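PDB 3HUF: DNA repair and telomere maintenance protein nbs1 from Schizosaccharomyces pombe, which serves in the MRN complex as a phosphoprotein-binding adaptor for DNA double-strand break repair, this chain holding its N-terminal FHA and tandem BRCT domains. Local coordinates for residues 1-7 and 108-114. Residues are numbered along the deposited sequence; the frame is centred on the assembly and turned at random.
Sequences MWIIEAE and TINAYWR
Trp2 holds CG beside its backbone N, anti to the carbonyl carbon (chi1 -86°), which brings its indole across to Ala111 and under the edge of Trp113, whose CG lies anti to its own N (chi1 175°). The rings stack edge-to-face, planes at 69°: Trp113 CE3 lies 3.5 Å from Trp2 CD1, and Trp113 CB sits above the six-membered ring of Trp2. Trp2 suits this buried place because it offers a broad apolar face yet can donate through NE1, here to the Cys66 carbonyl; an alanine here would probably leave a gap under Trp113 and that carbonyl without its donor. The small Ala111 CB leaves room for Ile4 CG2 and Trp2 CZ3. On the opposite face, Ile3 CB makes a CH-pi contact over the Tyr112 ring, 4.1 Å from its centroid, and beta-branching presents CG2 to it as well. Tyr112 OH hydrogen-bonds to Asp194, which also salt-bridges Arg114 NE. Backbone hydrogen bonds join the antiparallel strands, among them Tyr112 N to Ile3 O (2.9 Å). One face thus packs by apolar and aromatic contact, Trp2 meeting Phe68 of the second sheet of the FHA beta-sandwich, while around Ile3 the polar groups are tied through Asp194.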
ATOM      1  N   MET A   1      -2.381   4.304  -6.689  1.00 40.00           N
ATOM      2  CA  MET A   1      -2.060   5.139  -7.877  1.00 39.98           C
ATOM      3  C   MET A   1      -3.306   5.275  -8.746  1.00 38.77           C
ATOM      4  O   MET A   1      -4.246   4.491  -8.603  1.00 37.04           O
ATOM      5  CB  MET A   1      -0.912   4.505  -8.659  1.00 40.98           C
ATOM      6  CG  MET A   1       0.434   4.545  -7.905  1.00 44.26           C
ATOM      7  SD  MET A   1       1.692   4.231  -9.119  1.00 52.32           S
ATOM      8  CE  MET A   1       0.904   5.270 -10.305  1.00 54.60           C
ATOM      9  N   TRP A   2      -3.308   6.273  -9.619  1.00 37.72           N
ATOM     10  CA  TRP A   2      -4.444   6.542 -10.502  1.00 38.60           C
ATOM     11  C   TRP A   2      -4.263   5.763 -11.792  1.00 38.36           C
ATOM     12  O   TRP A   2      -3.158   5.683 -12.322  1.00 37.80           O
ATOM     13  CB  TRP A   2      -4.557   8.044 -10.835  1.00 38.32           C
ATOM     14  CG  TRP A   2      -5.323   8.845  -9.815  1.00 37.97           C
ATOM     15  CD1 TRP A   2      -4.820   9.766  -8.923  1.00 36.38           C
ATOM     16  CD2 TRP A   2      -6.726   8.771  -9.571  1.00 36.00           C
ATOM     17  NE1 TRP A   2      -5.844  10.266  -8.140  1.00 36.20           N
ATOM     18  CE2 TRP A   2      -7.021   9.669  -8.522  1.00 36.01           C
ATOM     19  CE3 TRP A   2      -7.777   8.038 -10.152  1.00 36.53           C
ATOM     20  CZ2 TRP A   2      -8.327   9.852  -8.038  1.00 35.22           C
ATOM     21  CZ3 TRP A   2      -9.081   8.231  -9.664  1.00 37.36           C
ATOM     22  CH2 TRP A   2      -9.336   9.126  -8.630  1.00 35.36           C
ATOM     23  N   ILE A   3      -5.365   5.195 -12.276  1.00 38.92           N
ATOM     24  CA  ILE A   3      -5.402   4.475 -13.542  1.00 38.44           C
ATOM     25  C   ILE A   3      -6.610   4.942 -14.335  1.00 39.18           C
ATOM     26  O   ILE A   3      -7.642   5.242 -13.738  1.00 38.97           O
ATOM     27  CB  ILE A   3      -5.546   2.971 -13.317  1.00 38.50           C
ATOM     28  CG1 ILE A   3      -4.409   2.440 -12.431  1.00 38.85           C
ATOM     29  CG2 ILE A   3      -5.615   2.232 -14.653  1.00 37.81           C
ATOM     30  CD1 ILE A   3      -4.942   2.067 -11.062  1.00 44.77           C
ATOM     31  N   ILE A   4      -6.473   5.052 -15.663  1.00 39.26           N
ATOM     32  CA  ILE A   4      -7.641   5.252 -16.541  1.00 39.94           C
ATOM     33  C   ILE A   4      -7.814   4.132 -17.575  1.00 39.71           C
ATOM     34  O   ILE A   4      -6.854   3.554 -18.054  1.00 39.06           O
ATOM     35  CB  ILE A   4      -7.636   6.630 -17.276  1.00 40.10           C
ATOM     36  CG1 ILE A   4      -6.390   6.785 -18.151  1.00 39.59           C
ATOM     37  CG2 ILE A   4      -7.752   7.762 -16.267  1.00 40.04           C
ATOM     38  CD1 ILE A   4      -6.453   7.932 -19.141  1.00 40.24           C
ATOM     39  N   GLU A   5      -9.060   3.834 -17.887  1.00 40.32           N
ATOM     40  CA  GLU A   5      -9.399   2.958 -18.983  1.00 41.46           C
ATOM     41  C   GLU A   5     -10.768   3.396 -19.482  1.00 41.91           C
ATOM     42  O   GLU A   5     -11.410   4.236 -18.851  1.00 41.26           O
ATOM     43  CB  GLU A   5      -9.400   1.479 -18.553  1.00 41.22           C
ATOM     44  CG  GLU A   5     -10.304   1.163 -17.387  1.00 44.21           C
ATOM     45  CD  GLU A   5     -10.328  -0.326 -17.051  1.00 48.30           C
ATOM     46  OE1 GLU A   5      -9.520  -1.090 -17.633  1.00 51.26           O
ATOM     47  OE2 GLU A   5     -11.161  -0.734 -16.210  1.00 48.41           O
ATOM     48  N   ALA A   6     -11.209   2.843 -20.612  1.00 42.40           N
ATOM     49  CA  ALA A   6     -12.508   3.205 -21.175  1.00 43.97           C
ATOM     50  C   ALA A   6     -13.129   2.024 -21.883  1.00 45.03           C
ATOM     51  O   ALA A   6     -12.444   1.045 -22.194  1.00 45.39           O
ATOM     52  CB  ALA A   6     -12.366   4.347 -22.133  1.00 43.82           C
ATOM     53  N   GLU A   7     -14.434   2.125 -22.119  1.00 46.42           N
ATOM     54  CA  GLU A   7     -15.166   1.164 -22.932  1.00 47.85           C
ATOM     55  C   GLU A   7     -15.124   1.706 -24.348  1.00 47.30           C
ATOM     56  O   GLU A   7     -14.711   2.851 -24.569  1.00 46.99           O
ATOM     57  CB  GLU A   7     -16.615   1.033 -22.449  1.00 48.57           C
ATOM     58  CG  GLU A   7     -17.222  -0.348 -22.644  1.00 53.34           C
ATOM     59  CD  GLU A   7     -17.337  -1.128 -21.336  1.00 58.59           C
ATOM     60  OE1 GLU A   7     -18.042  -0.634 -20.424  1.00 59.35           O
ATOM     61  OE2 GLU A   7     -16.740  -2.232 -21.234  1.00 59.44           O
ATOM     62  N   THR A 108     -17.256   6.754 -21.625  1.00 43.13           N
ATOM     63  CA  THR A 108     -16.551   7.569 -20.630  1.00 42.36           C
ATOM     64  C   THR A 108     -15.142   7.053 -20.342  1.00 41.95           C
ATOM     65  O   THR A 108     -14.870   5.844 -20.432  1.00 41.46           O
ATOM     66  CB  THR A 108     -17.337   7.671 -19.318  1.00 42.80           C
ATOM     67  OG1 THR A 108     -17.635   6.354 -18.818  1.00 42.43           O
ATOM     68  CG2 THR A 108     -18.645   8.433 -19.551  1.00 43.31           C
ATOM     69  N   ILE A 109     -14.244   7.978 -20.026  1.00 41.10           N
ATOM     70  CA  ILE A 109     -12.952   7.625 -19.482  1.00 40.47           C
ATOM     71  C   ILE A 109     -13.156   7.346 -18.007  1.00 40.83           C
ATOM     72  O   ILE A 109     -13.589   8.225 -17.257  1.00 41.10           O
ATOM     73  CB  ILE A 109     -11.956   8.772 -19.631  1.00 40.64           C
ATOM     74  CG1 ILE A 109     -11.641   8.999 -21.108  1.00 40.37           C
ATOM     75  CG2 ILE A 109     -10.662   8.492 -18.838  1.00 38.81           C
ATOM     76  CD1 ILE A 109     -10.975  10.327 -21.307  1.00 41.82           C
ATOM     77  N   ASN A 110     -12.856   6.121 -17.596  1.00 40.58           N
ATOM     78  CA  ASN A 110     -13.042   5.710 -16.216  1.00 41.21           C
ATOM     79  C   ASN A 110     -11.722   5.715 -15.442  1.00 40.46           C
ATOM     80  O   ASN A 110     -10.836   4.866 -15.684  1.00 40.47           O
ATOM     81  CB  ASN A 110     -13.722   4.342 -16.175  1.00 42.15           C
ATOM     82  CG  ASN A 110     -14.957   4.287 -17.073  1.00 45.46           C
ATOM     83  OD1 ASN A 110     -15.821   5.169 -17.015  1.00 48.95           O
ATOM     84  ND2 ASN A 110     -15.048   3.251 -17.903  1.00 48.75           N
ATOM     85  N   ALA A 111     -11.601   6.682 -14.527  1.00 39.27           N
ATOM     86  CA  ALA A 111     -10.439   6.813 -13.650  1.00 38.89           C
ATOM     87  C   ALA A 111     -10.760   6.203 -12.290  1.00 38.90           C
ATOM     88  O   ALA A 111     -11.841   6.420 -11.735  1.00 39.05           O
ATOM     89  CB  ALA A 111     -10.011   8.294 -13.504  1.00 38.48           C
ATOM     90  N   TYR A 112      -9.845   5.383 -11.790  1.00 38.05           N
ATOM     91  CA  TYR A 112     -10.008   4.745 -10.501  1.00 38.48           C
ATOM     92  C   TYR A 112      -8.671   4.692  -9.786  1.00 38.37           C
ATOM     93  O   TYR A 112      -7.615   4.611 -10.400  1.00 36.53           O
ATOM     94  CB  TYR A 112     -10.620   3.347 -10.582  1.00 38.67           C
ATOM     95  CG  TYR A 112      -9.983   2.437 -11.605  1.00 42.73           C
ATOM     96  CD1 TYR A 112      -9.004   1.497 -11.225  1.00 45.47           C
ATOM     97  CD2 TYR A 112     -10.335   2.517 -12.954  1.00 43.12           C
ATOM     98  CE1 TYR A 112      -8.393   0.653 -12.166  1.00 46.83           C
ATOM     99  CE2 TYR A 112      -9.718   1.689 -13.905  1.00 47.70           C
ATOM    100  CZ  TYR A 112      -8.759   0.750 -13.499  1.00 47.79           C
ATOM    101  OH  TYR A 112      -8.167  -0.077 -14.435  1.00 50.95           O
ATOM    102  N   TRP A 113      -8.752   4.759  -8.469  1.00 38.76           N
ATOM    103  CA  TRP A 113      -7.575   4.745  -7.635  1.00 39.19           C
ATOM    104  C   TRP A 113      -7.340   3.311  -7.186  1.00 39.35           C
ATOM    105  O   TRP A 113      -8.266   2.660  -6.701  1.00 40.05           O
ATOM    106  CB  TRP A 113      -7.822   5.669  -6.431  1.00 38.27           C
ATOM    107  CG  TRP A 113      -6.733   5.669  -5.403  1.00 38.35           C
ATOM    108  CD1 TRP A 113      -6.727   5.008  -4.202  1.00 36.07           C
ATOM    109  CD2 TRP A 113      -5.500   6.395  -5.471  1.00 36.90           C
ATOM    110  NE1 TRP A 113      -5.553   5.264  -3.532  1.00 37.60           N
ATOM    111  CE2 TRP A 113      -4.790   6.127  -4.276  1.00 37.59           C
ATOM    112  CE3 TRP A 113      -4.930   7.250  -6.422  1.00 35.25           C
ATOM    113  CZ2 TRP A 113      -3.536   6.690  -4.006  1.00 37.63           C
ATOM    114  CZ3 TRP A 113      -3.663   7.801  -6.163  1.00 35.54           C
ATOM    115  CH2 TRP A 113      -2.983   7.518  -4.959  1.00 35.09           C
ATOM    116  N   ARG A 114      -6.121   2.819  -7.376  1.00 38.23           N
ATOM    117  CA  ARG A 114      -5.705   1.557  -6.792  1.00 39.35           C
ATOM    118  C   ARG A 114      -4.898   1.880  -5.532  1.00 39.58           C
ATOM    119  O   ARG A 114      -3.987   2.698  -5.592  1.00 38.88           O
ATOM    120  CB  ARG A 114      -4.828   0.775  -7.786  1.00 39.02           C
ATOM    121  CG  ARG A 114      -4.477  -0.662  -7.364  1.00 41.62           C
ATOM    122  CD  ARG A 114      -3.874  -1.533  -8.543  1.00 41.78           C
ATOM    123  NE  ARG A 114      -4.811  -1.863  -9.630  1.00 42.01           N
ATOM    124  CZ  ARG A 114      -5.796  -2.759  -9.541  1.00 46.29           C
ATOM    125  NH1 ARG A 114      -6.009  -3.415  -8.395  1.00 45.57           N
ATOM    126  NH2 ARG A 114      -6.591  -2.989 -10.588  1.00 45.22           N
TER
HETATM  127  O   HOH W   1     -16.315   3.653 -20.908  1.00 59.31           O